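Local coordinates for GphF Dehydratase 1 (PDB 6MBH), which is a dehydratase domain of the gephyronic acid polyketide synthase that probably removes water from a polyketide intermediate, here as a variant lacking olefin isomerase activity, at residues V183-E188 with P200-A205. Numbering follows the deposited sequence.
Sequences VCLQGE and PALLDA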
loop_
_atom_site.group_PDB
_atom_site.type_symbol
_atom_site.label_atom_id
_atom_site.label_comp_id
_atom_site.label_asym_id
_atom_site.label_seq_id
_atom_site.Cartn_x
_atom_site.Cartn_y
_atom_site.Cartn_z
ATOM N N VAL A 183 -12.785 -5.850 5.131
ATOM C CA VAL A 183 -12.291 -5.648 3.774
ATOM C C VAL A 183 -12.251 -7.018 3.095
ATOM O O VAL A 183 -11.758 -7.978 3.688
ATOM C CB VAL A 183 -10.899 -5.002 3.832
ATOM C CG1 VAL A 183 -10.224 -5.162 2.478
ATOM C CG2 VAL A 183 -11.074 -3.494 4.216
ATOM N N CYS A 184 -12.834 -7.139 1.895
ATOM C CA CYS A 184 -12.823 -8.413 1.178
ATOM C C CYS A 184 -12.539 -8.160 -0.307
ATOM O O CYS A 184 -13.212 -7.325 -0.918
ATOM C CB CYS A 184 -14.178 -9.096 1.313
ATOM S SG CYS A 184 -14.230 -10.830 0.762
ATOM N N LEU A 185 -11.560 -8.876 -0.894
ATOM C CA LEU A 185 -11.397 -8.840 -2.343
ATOM C C LEU A 185 -12.334 -9.813 -3.044
ATOM O O LEU A 185 -12.630 -10.900 -2.563
ATOM C CB LEU A 185 -9.961 -9.185 -2.731
ATOM C CG LEU A 185 -8.892 -8.344 -2.029
ATOM C CD1 LEU A 185 -7.553 -8.975 -2.438
ATOM C CD2 LEU A 185 -8.958 -6.870 -2.484
ATOM N N GLN A 186 -12.715 -9.453 -4.259
ATOM C CA GLN A 186 -13.402 -10.397 -5.119
ATOM C C GLN A 186 -12.779 -10.267 -6.504
ATOM O O GLN A 186 -11.806 -9.550 -6.694
ATOM C CB GLN A 186 -14.932 -10.162 -5.131
ATOM C CG GLN A 186 -15.741 -10.753 -3.921
ATOM C CD GLN A 186 -17.220 -10.920 -4.282
ATOM O OE1 GLN A 186 -17.689 -10.293 -5.226
ATOM N NE2 GLN A 186 -17.936 -11.790 -3.575
ATOM N N GLY A 187 -13.337 -11.001 -7.460
ATOM C CA GLY A 187 -12.928 -10.913 -8.858
ATOM C C GLY A 187 -11.459 -11.261 -9.070
ATOM O O GLY A 187 -10.885 -12.167 -8.450
ATOM N N GLU A 188 -10.856 -10.529 -10.000
ATOM C CA GLU A 188 -9.495 -10.819 -10.394
ATOM C C GLU A 188 -8.541 -10.612 -9.228
ATOM O O GLU A 188 -7.593 -11.378 -9.055
ATOM C CB GLU A 188 -9.126 -9.929 -11.568
ATOM C CG GLU A 188 -7.761 -10.119 -12.077
ATOM C CD GLU A 188 -7.549 -9.371 -13.398
ATOM O OE1 GLU A 188 -6.412 -9.410 -13.935
ATOM O OE2 GLU A 188 -8.526 -8.752 -13.898
ATOM N N PRO A 200 -1.924 -5.180 -2.910
ATOM C CA PRO A 200 -2.096 -3.720 -2.808
ATOM C C PRO A 200 -3.529 -3.288 -2.754
ATOM O O PRO A 200 -3.793 -2.313 -2.070
ATOM C CB PRO A 200 -1.426 -3.202 -4.082
ATOM C CG PRO A 200 -0.358 -4.220 -4.393
ATOM C CD PRO A 200 -0.953 -5.578 -3.930
ATOM N N ALA A 201 -4.471 -3.983 -3.436
ATOM C CA ALA A 201 -5.875 -3.579 -3.357
ATOM C C ALA A 201 -6.428 -3.816 -1.948
ATOM O O ALA A 201 -7.317 -3.082 -1.504
ATOM C CB ALA A 201 -6.716 -4.361 -4.338
ATOM N N LEU A 202 -5.914 -4.833 -1.229
ATOM C CA LEU A 202 -6.413 -5.067 0.116
ATOM C C LEU A 202 -5.833 -4.045 1.105
ATOM O O LEU A 202 -6.574 -3.493 1.937
ATOM C CB LEU A 202 -6.094 -6.511 0.539
ATOM C CG LEU A 202 -6.737 -6.909 1.881
ATOM C CD1 LEU A 202 -7.065 -8.360 1.824
ATOM C CD2 LEU A 202 -5.668 -6.719 2.924
ATOM N N LEU A 203 -4.523 -3.737 0.976
ATOM C CA LEU A 203 -3.920 -2.736 1.864
ATOM C C LEU A 203 -4.500 -1.357 1.568
ATOM O O LEU A 203 -4.806 -0.588 2.502
ATOM C CB LEU A 203 -2.381 -2.744 1.737
ATOM C CG LEU A 203 -1.707 -1.807 2.778
ATOM C CD1 LEU A 203 -2.112 -2.102 4.275
ATOM C CD2 LEU A 203 -0.205 -1.798 2.619
ATOM N N ASP A 204 -4.727 -1.050 0.278
ATOM C CA ASP A 204 -5.345 0.223 -0.052
ATOM C C ASP A 204 -6.717 0.317 0.583
ATOM O O ASP A 204 -7.140 1.382 1.009
ATOM C CB ASP A 204 -5.499 0.371 -1.578
ATOM C CG ASP A 204 -6.377 1.576 -1.952
ATOM O OD1 ASP A 204 -5.841 2.712 -1.868
ATOM O OD2 ASP A 204 -7.569 1.354 -2.317
ATOM N N ALA A 205 -7.491 -0.779 0.563
ATOM C CA ALA A 205 -8.817 -0.734 1.198
ATOM C C ALA A 205 -8.733 -0.415 2.694
ATOM O O ALA A 205 -9.592 0.301 3.231
ATOM C CB ALA A 205 -9.528 -2.078 0.986
#
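Val183 and Leu185, at the end of strand 178-184 and just beyond it, pack against the first turns of helix 200-214, the helix of the second hot dog in the double hot dog fold of polyketide synthase dehydratases. His199 and the first turns of this helix spell the dehydratase signature HPALLDxxxQ, whose aspartate is Asp204; that position is the catalytic acid in related dehydratases. The strand end and the residue after it meet Ala201, Leu202 and Ala205, while the Asp204 carboxylate is held by Tyr162 and Gln208.

Val183 straddles the methyl of Ala205. Its CG1, anti to the backbone N (chi1 164°), comes within 3.5 Å of Ala205 CB, closer than two methyl carbons normally sit, and CG2 lies 3.9 Å from the same Ala205 CB. Val183 CG1 also reaches Leu202 CG at 3.9 Å, the two branched side chains meeting obliquely. With only a methyl left at Val183, as in an alanine, a gap would probably open beside Ala205 CB and Leu202 CG would lose its neighbour. Val242 of strand 241-248 touches both Val183 and Leu202, so the neighbouring strand shares this apolar patch.

One residue past the strand, Leu185 works nearer the start of the helix. With CG anti to the carbonyl carbon (chi1 -53°), its forked end extends to the helix surface, crossing Leu202 at about a right angle. CD1 rests 4.1 Å from Leu202 CB, whereas CD2 sits over the Ala201-Leu202 link, 3.8 Å from Ala201 CB and 3.9 Å from the backbone N of Leu202.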